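Local coordinates for diguanylate cyclase with PAS/PAC sensor (Marinobacter aquaeolei, PDB 3H9W), which is the N-terminal PAS-fold sensor domain of a larger protein that probably makes cyclic di-GMP from two molecules of GTP, with magnesium as cofactor, at residues Ala25-Pro30 / Val80-Val85; Arg43-Asp48 / Asp69-His74; Val64-Asp69 / Val86-Asp91. All blocks are in the same frame, centred on the assembly; numbering follows the deposited sequence.

Contact 1: residues Ala25-Pro30 / Val80-Val85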
loop_
_atom_site.group_PDB
_atom_site.type_symbol
_atom_site.label_atom_id
_atom_site.label_comp_id
_atom_site.label_asym_id
_atom_site.label_seq_id
_atom_site.Cartn_x
_atom_site.Cartn_y
_atom_site.Cartn_z
ATOM N N ALA A 25 15.224 7.228 -6.665
ATOM C CA ALA A 25 14.894 8.413 -7.444
ATOM C C ALA A 25 14.248 9.457 -6.537
ATOM O O ALA A 25 14.498 10.655 -6.681
ATOM C CB ALA A 25 13.941 8.053 -8.581
ATOM N N LEU A 26 13.424 8.996 -5.596
ATOM C CA LEU A 26 12.737 9.898 -4.684
ATOM C C LEU A 26 13.629 10.488 -3.588
ATOM O O LEU A 26 13.660 11.706 -3.394
ATOM C CB LEU A 26 11.549 9.189 -4.021
ATOM C CG LEU A 26 10.708 10.069 -3.079
ATOM C CD1 LEU A 26 10.056 11.182 -3.889
ATOM C CD2 LEU A 26 9.645 9.236 -2.380
ATOM N N LEU A 27 14.346 9.633 -2.865
ATOM C CA LEU A 27 15.192 10.113 -1.766
ATOM C C LEU A 27 16.705 10.126 -2.002
ATOM O O LEU A 27 17.473 10.494 -1.107
ATOM C CB LEU A 27 14.866 9.319 -0.497
ATOM C CG LEU A 27 13.405 9.439 -0.041
ATOM C CD1 LEU A 27 13.199 8.619 1.227
ATOM C CD2 LEU A 27 13.057 10.901 0.215
ATOM N N GLY A 28 17.130 9.716 -3.193
ATOM C CA GLY A 28 18.543 9.737 -3.531
ATOM C C GLY A 28 19.481 8.674 -2.976
ATOM O O GLY A 28 20.438 8.289 -3.650
ATOM N N TRP A 29 19.244 8.201 -1.760
ATOM C CA TRP A 29 20.131 7.192 -1.192
ATOM C C TRP A 29 20.089 5.948 -2.072
ATOM O O TRP A 29 19.053 5.630 -2.647
ATOM C CB TRP A 29 19.686 6.804 0.226
ATOM C CG TRP A 29 19.355 7.956 1.138
ATOM C CD1 TRP A 29 18.135 8.539 1.312
ATOM C CD2 TRP A 29 20.256 8.634 2.030
ATOM N NE1 TRP A 29 18.217 9.536 2.266
ATOM C CE2 TRP A 29 19.507 9.614 2.719
ATOM C CE3 TRP A 29 21.622 8.505 2.312
ATOM C CZ2 TRP A 29 20.078 10.462 3.674
ATOM C CZ3 TRP A 29 22.194 9.348 3.264
ATOM C CH2 TRP A 29 21.418 10.316 3.935
ATOM N N PRO A 30 21.220 5.233 -2.197
ATOM C CA PRO A 30 21.222 4.023 -3.025
ATOM C C PRO A 30 20.144 3.073 -2.508
ATOM O O PRO A 30 19.972 2.928 -1.301
ATOM C CB PRO A 30 22.627 3.458 -2.813
ATOM C CG PRO A 30 23.448 4.686 -2.561
ATOM C CD PRO A 30 22.561 5.497 -1.644
ATOM N N VAL A 80 11.559 15.654 1.855
ATOM C CA VAL A 80 10.475 15.282 0.955
ATOM C C VAL A 80 9.325 14.713 1.787
ATOM O O VAL A 80 9.517 13.792 2.580
ATOM C CB VAL A 80 10.919 14.199 -0.062
ATOM C CG1 VAL A 80 9.753 13.837 -0.994
ATOM C CG2 VAL A 80 12.106 14.696 -0.861
ATOM N N TRP A 81 8.136 15.279 1.605
ATOM C CA TRP A 81 6.953 14.834 2.321
ATOM C C TRP A 81 6.512 13.467 1.831
ATOM O O TRP A 81 6.210 13.284 0.649
ATOM C CB TRP A 81 5.808 15.826 2.135
ATOM C CG TRP A 81 5.857 16.954 3.108
ATOM C CD1 TRP A 81 6.275 18.235 2.873
ATOM C CD2 TRP A 81 5.481 16.901 4.488
ATOM N NE1 TRP A 81 6.174 18.984 4.021
ATOM C CE2 TRP A 81 5.691 18.191 5.029
ATOM C CE3 TRP A 81 4.984 15.887 5.323
ATOM C CZ2 TRP A 81 5.422 18.495 6.371
ATOM C CZ3 TRP A 81 4.717 16.189 6.659
ATOM C CH2 TRP A 81 4.936 17.486 7.167
ATOM N N ILE A 82 6.454 12.521 2.757
ATOM C CA ILE A 82 6.073 11.156 2.441
ATOM C C ILE A 82 4.970 10.631 3.353
ATOM O O ILE A 82 4.857 11.026 4.514
ATOM C CB ILE A 82 7.316 10.222 2.547
ATOM C CG1 ILE A 82 8.175 10.380 1.289
ATOM C CG2 ILE A 82 6.886 8.771 2.761
ATOM C CD1 ILE A 82 9.335 9.418 1.199
ATOM N N ARG A 83 4.140 9.758 2.795
ATOM C CA ARG A 83 3.080 9.108 3.543
ATOM C C ARG A 83 3.479 7.640 3.528
ATOM O O ARG A 83 3.657 7.052 2.463
ATOM C CB ARG A 83 1.714 9.272 2.860
ATOM C CG ARG A 83 0.585 8.440 3.510
ATOM C CD ARG A 83 -0.795 8.947 3.084
ATOM N NE ARG A 83 -0.945 10.339 3.500
ATOM C CZ ARG A 83 -1.409 11.322 2.735
ATOM N NH1 ARG A 83 -1.796 11.084 1.487
ATOM N NH2 ARG A 83 -1.436 12.559 3.213
ATOM N N ASP A 84 3.645 7.064 4.710
ATOM C CA ASP A 84 4.019 5.665 4.832
ATOM C C ASP A 84 2.744 4.953 5.297
ATOM O O ASP A 84 2.144 5.342 6.303
ATOM C CB ASP A 84 5.148 5.536 5.862
ATOM C CG ASP A 84 5.811 4.172 5.857
ATOM O OD1 ASP A 84 5.522 3.353 4.964
ATOM O OD2 ASP A 84 6.644 3.924 6.758
ATOM N N VAL A 85 2.321 3.941 4.540
ATOM C CA VAL A 85 1.115 3.173 4.843
ATOM C C VAL A 85 1.541 1.760 5.162
ATOM O O VAL A 85 2.207 1.111 4.356
ATOM C CB VAL A 85 0.146 3.154 3.650
ATOM C CG1 VAL A 85 -1.120 2.387 4.022
ATOM C CG2 VAL A 85 -0.204 4.582 3.254
#
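L26 and L27, at the end of the short helix 22-27, push their methyl groups against V80 and I82 on strand 79-90. The tightest point is where L26 and I82 reach toward each other tip to tip, with L26 CD2 3.6 Å from I82 CD1. That same methyl of I82 also meets L27, at 3.9 Å from L27 CD1, so one methyl touches the ends of both leucines. V80 is shared in the same way: its CG1 lies 3.9 Å from L26 CD1, while its CB faces L27 CD2 at 3.9 Å. L26 can reach the strand because its CG stands anti to the backbone N (chi1 -177°), which carries both methyls out from the helix. L27, V80 and I82 are buried. The contact loosens toward L26: its CD2 packs tightly on I82, but the residue as a whole stays partly exposed, although I5 and D105 lie against it. Past L27 the chain turns away at G28, whose positive phi ends the helix. Strand 79-90 alternates: V80 and I82 face the helix, whereas W81 and R83 use the other face of the sheet, W81 stacked on H110 and R83 in salt bridges to D69 and E109. In this PAS fold the contact thus seats a helix on the central antiparallel sheet. No hydrogen bond joins the two segments and only 182 Å² is buried between them, so what holds helix to strand here is hydrophobic packing of aliphatic branches, without a polar link to fix the exact register.

Contact 2: residues Arg43-Asp48 / Asp69-His74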
loop_
_atom_site.group_PDB
_atom_site.type_symbol
_atom_site.label_atom_id
_atom_site.label_comp_id
_atom_site.label_asym_id
_atom_site.label_seq_id
_atom_site.Cartn_x
_atom_site.Cartn_y
_atom_site.Cartn_z
ATOM N N ARG A 43 16.725 8.674 8.338
ATOM C CA ARG A 43 16.461 9.511 7.170
ATOM C C ARG A 43 15.102 10.190 7.276
ATOM O O ARG A 43 14.232 10.032 6.416
ATOM C CB ARG A 43 16.547 8.638 5.921
ATOM C CG ARG A 43 17.930 8.024 5.785
ATOM C CD ARG A 43 18.000 6.903 4.760
ATOM N NE ARG A 43 19.341 6.322 4.757
ATOM C CZ ARG A 43 19.725 5.316 3.981
ATOM N NH1 ARG A 43 18.869 4.763 3.129
ATOM N NH2 ARG A 43 20.972 4.866 4.058
HETATM N N MSE A 44 14.944 10.978 8.331
HETATM C CA MSE A 44 13.693 11.657 8.603
HETATM C C MSE A 44 13.960 12.990 9.297
HETATM O O MSE A 44 14.981 13.161 9.962
HETATM C CB MSE A 44 12.849 10.750 9.502
HETATM C CG MSE A 44 11.414 11.163 9.695
HETATM SE SE MSE A 44 10.566 9.932 10.915
HETATM C CE MSE A 44 10.535 8.347 9.782
ATOM N N HIS A 45 13.039 13.929 9.131
ATOM C CA HIS A 45 13.151 15.251 9.748
ATOM C C HIS A 45 13.208 15.080 11.270
ATOM O O HIS A 45 12.507 14.235 11.830
ATOM C CB HIS A 45 11.939 16.087 9.344
ATOM C CG HIS A 45 12.041 17.531 9.719
ATOM N ND1 HIS A 45 11.999 17.966 11.025
ATOM C CD2 HIS A 45 12.178 18.640 8.955
ATOM C CE1 HIS A 45 12.104 19.283 11.051
ATOM N NE2 HIS A 45 12.214 19.717 9.808
ATOM N N PRO A 46 14.049 15.876 11.962
ATOM C CA PRO A 46 14.166 15.772 13.421
ATOM C C PRO A 46 12.870 15.938 14.218
ATOM O O PRO A 46 12.683 15.273 15.235
ATOM C CB PRO A 46 15.212 16.845 13.767
ATOM C CG PRO A 46 15.071 17.844 12.657
ATOM C CD PRO A 46 14.918 16.949 11.445
ATOM N N GLU A 47 11.978 16.813 13.766
ATOM C CA GLU A 47 10.725 17.024 14.480
ATOM C C GLU A 47 9.733 15.893 14.223
ATOM O O GLU A 47 8.746 15.745 14.945
ATOM C CB GLU A 47 10.097 18.371 14.095
ATOM C CG GLU A 47 10.982 19.580 14.421
ATOM C CD GLU A 47 10.244 20.903 14.334
ATOM O OE1 GLU A 47 9.250 20.994 13.580
ATOM O OE2 GLU A 47 10.667 21.865 15.007
ATOM N N ASP A 48 9.991 15.098 13.190
ATOM C CA ASP A 48 9.113 13.983 12.878
ATOM C C ASP A 48 9.622 12.721 13.561
ATOM O O ASP A 48 8.836 11.868 13.987
ATOM C CB ASP A 48 8.999 13.788 11.361
ATOM C CG ASP A 48 8.061 14.788 10.728
ATOM O OD1 ASP A 48 7.029 15.112 11.365
ATOM O OD2 ASP A 48 8.322 15.243 9.594
ATOM N N ASP A 69 2.399 10.632 8.091
ATOM C CA ASP A 69 2.892 11.614 7.139
ATOM C C ASP A 69 4.094 12.281 7.788
ATOM O O ASP A 69 4.013 12.735 8.928
ATOM C CB ASP A 69 1.825 12.678 6.856
ATOM C CG ASP A 69 0.667 12.151 6.035
ATOM O OD1 ASP A 69 0.537 10.916 5.903
ATOM O OD2 ASP A 69 -0.116 12.979 5.523
ATOM N N TYR A 70 5.209 12.334 7.071
ATOM C CA TYR A 70 6.404 12.961 7.614
ATOM C C TYR A 70 7.353 13.424 6.520
ATOM O O TYR A 70 7.200 13.085 5.337
ATOM C CB TYR A 70 7.142 11.992 8.551
ATOM C CG TYR A 70 7.496 10.688 7.886
ATOM C CD1 TYR A 70 6.638 9.589 7.960
ATOM C CD2 TYR A 70 8.655 10.570 7.117
ATOM C CE1 TYR A 70 6.924 8.409 7.277
ATOM C CE2 TYR A 70 8.948 9.386 6.434
ATOM C CZ TYR A 70 8.072 8.315 6.517
ATOM O OH TYR A 70 8.337 7.162 5.806
ATOM N N ARG A 71 8.336 14.214 6.934
ATOM C CA ARG A 71 9.339 14.737 6.033
ATOM C C ARG A 71 10.516 13.777 6.018
ATOM O O ARG A 71 11.208 13.604 7.028
ATOM C CB ARG A 71 9.780 16.129 6.508
ATOM C CG ARG A 71 8.697 17.189 6.328
ATOM C CD ARG A 71 8.780 18.293 7.369
ATOM N NE ARG A 71 8.388 17.832 8.706
ATOM C CZ ARG A 71 8.340 18.621 9.777
ATOM N NH1 ARG A 71 8.657 19.907 9.669
ATOM N NH2 ARG A 71 7.992 18.128 10.955
ATOM N N ALA A 72 10.721 13.128 4.877
ATOM C CA ALA A 72 11.820 12.187 4.720
ATOM C C ALA A 72 13.042 12.975 4.289
ATOM O O ALA A 72 12.928 13.988 3.599
ATOM C CB ALA A 72 11.472 11.132 3.655
ATOM N N LEU A 73 14.209 12.503 4.695
ATOM C CA LEU A 73 15.463 13.170 4.369
ATOM C C LEU A 73 16.067 12.643 3.077
ATOM O O LEU A 73 16.357 11.452 2.958
ATOM C CB LEU A 73 16.461 12.968 5.515
ATOM C CG LEU A 73 17.848 13.581 5.342
ATOM C CD1 LEU A 73 17.730 15.099 5.244
ATOM C CD2 LEU A 73 18.725 13.188 6.515
ATOM N N HIS A 74 16.250 13.532 2.109
ATOM C CA HIS A 74 16.856 13.168 0.838
ATOM C C HIS A 74 18.362 13.145 1.094
ATOM O O HIS A 74 18.842 13.848 1.989
ATOM C CB HIS A 74 16.510 14.221 -0.218
ATOM C CG HIS A 74 16.965 13.869 -1.598
ATOM N ND1 HIS A 74 18.291 13.870 -1.968
ATOM C CD2 HIS A 74 16.264 13.506 -2.698
ATOM C CE1 HIS A 74 18.390 13.522 -3.240
ATOM N NE2 HIS A 74 17.175 13.296 -3.705
HETATM O O HOH W 1 7.039 20.548 12.309
HETATM O O HOH W 2 4.329 15.172 10.067
#
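The N-terminal turn of helix 46-61 is capped by H45 and tied to strand 66-73 through R71. The R71 guanidinium lies flat on the H45 imidazole, centres 3.8 Å apart and planes at 11°. E47 N donates to H45 ND1 in the plane of that ring, a capping bond of 3.0 Å that fixes the ring's rotation under the arginine. R71 also grips D48 side-on: NE reaches D48 OD2 at 2.7 Å and NH2 reaches D48 OD1 at 3.2 Å. The carboxylate is turned 66° from the guanidinium plane, so both nitrogens meet it from above its own plane. From the opposite face of the carboxylate, R71 N donates to D48 OD2 at 2.9 Å, while W51 NE1 is a further partner of OD1. Water 1 links R71 NH2 to E47 OE1. In PAS terms this joins the long helix to the edge strand that follows it in the chain. The backbones meet in a single bridge at M44 and A72, with L73 N bonded to R43 O at 3.0 Å and H45 N to R71 O at 2.8 Å. M44, a selenomethionine, bends at chi3 (-69°) and lays CE over a face of Y70, 3.9 Å from the ring centroid, in a CH-pi contact, with SE set obliquely to the ring in a Met-aromatic one; Y70 OH bonds to W40 NE1.

Contact 3: residues Val64-Asp69 / Val86-Asp91; sequences VDHEAD and VHVVRD
H66 and V86 are paired backbone to backbone: V86 N donates to H66 O at 2.8 Å, and H66 N returns a bond to V86 O at 3.1 Å, an antiparallel hydrogen-bonded pair. One side chain carries the bonding onward, for D65 OD1 accepts from V88 N at 2.9 Å, the N-H pointing almost straight at it (171°) from above the carboxylate plane. These bonds lie at the open end of the hairpin of strands 66-73 and 79-90, far from its turn, where the chain returns to the PAS sheet after helix 46-61. Ring contacts come next. The first torsion of H66 (chi1 51°) places CG between the backbone N and the carbonyl carbon, and the ring folds back along the strand so that ND1 donates to V64 O at 2.8 Å, within both the ring plane and the carbonyl plane. V86 lies alongside, with CB over one face of the H66 ring, 3.9 Å from its centroid, in a CH-pi contact, while C56 and Q59 of the helix touch that histidine too. A serine in place of H66 would probably leave V64 O without its ring N-H partner and open a gap beside V86. D65 OD2 lies in the plane of the H87 ring at its edge, the carboxylate turned 88° to it; this side of the contact faces the second subunit, whose Y18 meets the H87 ring. V88 CG2 adds a van der Waals contact, resting 3.7 Å from V64 O, and comes up at the edge of the H66 ring.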
loop_
_atom_site.group_PDB
_atom_site.type_symbol
_atom_site.label_atom_id
_atom_site.label_comp_id
_atom_site.label_asym_id
_atom_site.label_seq_id
_atom_site.Cartn_x
_atom_site.Cartn_y
_atom_site.Cartn_z
ATOM N N VAL A 64 -1.927 -3.359 14.665
ATOM C CA VAL A 64 -2.892 -2.447 14.061
ATOM C C VAL A 64 -2.318 -1.706 12.850
ATOM O O VAL A 64 -1.290 -1.043 12.959
ATOM C CB VAL A 64 -3.371 -1.410 15.099
ATOM C CG1 VAL A 64 -4.331 -0.423 14.455
ATOM C CG2 VAL A 64 -4.043 -2.125 16.270
ATOM N N ASP A 65 -2.977 -1.818 11.700
ATOM C CA ASP A 65 -2.505 -1.125 10.502
ATOM C C ASP A 65 -2.488 0.353 10.794
ATOM O O ASP A 65 -3.324 0.851 11.538
ATOM C CB ASP A 65 -3.427 -1.388 9.319
ATOM C CG ASP A 65 -3.279 -2.782 8.780
ATOM O OD1 ASP A 65 -2.646 -3.617 9.464
ATOM O OD2 ASP A 65 -3.795 -3.037 7.678
ATOM N N HIS A 66 -1.537 1.064 10.206
ATOM C CA HIS A 66 -1.441 2.492 10.454
ATOM C C HIS A 66 -0.775 3.199 9.292
ATOM O O HIS A 66 -0.313 2.565 8.344
ATOM C CB HIS A 66 -0.627 2.728 11.731
ATOM C CG HIS A 66 0.680 2.000 11.746
ATOM N ND1 HIS A 66 0.767 0.635 11.929
ATOM C CD2 HIS A 66 1.947 2.433 11.543
ATOM C CE1 HIS A 66 2.031 0.261 11.835
ATOM N NE2 HIS A 66 2.767 1.333 11.601
ATOM N N GLU A 67 -0.730 4.524 9.376
ATOM C CA GLU A 67 -0.094 5.336 8.349
ATOM C C GLU A 67 0.388 6.617 9.014
ATOM O O GLU A 67 -0.182 7.048 10.013
ATOM C CB GLU A 67 -1.082 5.670 7.228
ATOM C CG GLU A 67 -2.187 6.621 7.633
ATOM C CD GLU A 67 -3.045 7.047 6.451
ATOM O OE1 GLU A 67 -3.727 6.179 5.875
ATOM O OE2 GLU A 67 -3.029 8.248 6.102
ATOM N N ALA A 68 1.446 7.208 8.469
ATOM C CA ALA A 68 2.003 8.440 9.012
ATOM C C ALA A 68 2.548 9.325 7.907
ATOM O O ALA A 68 3.077 8.837 6.906
ATOM C CB ALA A 68 3.125 8.120 10.015
ATOM N N ASP A 69 2.399 10.632 8.091
ATOM C CA ASP A 69 2.892 11.614 7.139
ATOM C C ASP A 69 4.094 12.281 7.788
ATOM O O ASP A 69 4.013 12.735 8.928
ATOM C CB ASP A 69 1.825 12.678 6.856
ATOM C CG ASP A 69 0.667 12.151 6.035
ATOM O OD1 ASP A 69 0.537 10.916 5.903
ATOM O OD2 ASP A 69 -0.116 12.979 5.523
ATOM N N VAL A 86 1.131 1.287 6.335
ATOM C CA VAL A 86 1.549 -0.016 6.824
ATOM C C VAL A 86 0.473 -1.026 7.165
ATOM O O VAL A 86 -0.474 -0.730 7.895
ATOM C CB VAL A 86 2.405 0.147 8.100
ATOM C CG1 VAL A 86 3.001 -1.192 8.497
ATOM C CG2 VAL A 86 3.501 1.182 7.857
ATOM N N HIS A 87 0.647 -2.233 6.640
ATOM C CA HIS A 87 -0.252 -3.335 6.936
ATOM C C HIS A 87 0.575 -4.298 7.785
ATOM O O HIS A 87 1.710 -4.613 7.427
ATOM C CB HIS A 87 -0.704 -4.045 5.667
ATOM C CG HIS A 87 -1.464 -5.306 5.939
ATOM N ND1 HIS A 87 -1.024 -6.544 5.525
ATOM C CD2 HIS A 87 -2.604 -5.526 6.636
ATOM C CE1 HIS A 87 -1.859 -7.473 5.957
ATOM N NE2 HIS A 87 -2.825 -6.882 6.633
ATOM N N VAL A 88 0.018 -4.753 8.904
ATOM C CA VAL A 88 0.722 -5.679 9.796
ATOM C C VAL A 88 0.303 -7.115 9.507
ATOM O O VAL A 88 -0.882 -7.430 9.517
ATOM C CB VAL A 88 0.415 -5.384 11.274
ATOM C CG1 VAL A 88 1.296 -6.242 12.167
ATOM C CG2 VAL A 88 0.623 -3.907 11.570
ATOM N N VAL A 89 1.284 -7.976 9.253
ATOM C CA VAL A 89 1.032 -9.383 8.955
ATOM C C VAL A 89 1.365 -10.267 10.156
ATOM O O VAL A 89 2.422 -10.116 10.770
ATOM C CB VAL A 89 1.886 -9.857 7.764
ATOM C CG1 VAL A 89 1.528 -11.293 7.393
ATOM C CG2 VAL A 89 1.687 -8.925 6.582
ATOM N N ARG A 90 0.462 -11.188 10.481
ATOM C CA ARG A 90 0.657 -12.107 11.601
ATOM C C ARG A 90 0.890 -13.519 11.076
ATOM O O ARG A 90 0.367 -13.884 10.023
ATOM C CB ARG A 90 -0.572 -12.097 12.515
ATOM C CG ARG A 90 -0.807 -10.768 13.192
ATOM C CD ARG A 90 -2.029 -10.788 14.090
ATOM N NE ARG A 90 -2.136 -9.539 14.833
ATOM C CZ ARG A 90 -3.079 -9.272 15.728
ATOM N NH1 ARG A 90 -4.018 -10.169 16.000
ATOM N NH2 ARG A 90 -3.076 -8.103 16.361
ATOM N N ASP A 91 1.676 -14.305 11.809
ATOM C CA ASP A 91 1.974 -15.676 11.406
ATOM C C ASP A 91 0.879 -16.634 11.861
ATOM O O ASP A 91 -0.105 -16.219 12.473
ATOM C CB ASP A 91 3.320 -16.136 11.980
ATOM C CG ASP A 91 3.349 -16.119 13.497
ATOM O OD1 ASP A 91 2.305 -16.401 14.119
ATOM O OD2 ASP A 91 4.424 -15.835 14.068
#

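Overall arrangement
Starting from the N terminus, the chain runs through strands 5-10 and 15-19 to helix 22-27, where contact 1 opens; it closes only at strand 79-90, 50 residues later. Nested inside that loop, contact 2 joins the start of helix 46-61 to strand 66-73 across 21 residues. Contact 3 begins at residue 64, within both loops, and ends beyond them at 86-91, so it crosses each. D69 belongs to contacts 2 and 3. Contacts 1 and 2 adjoin through the hairpin, V80 O facing A72 N at 2.7 Å, whereas contact 3 lies at the hairpin's far end, on the opposite side of the chain's centre. Together they tie helices 22-27 and 46-61 to the hairpin of the PAS sheet.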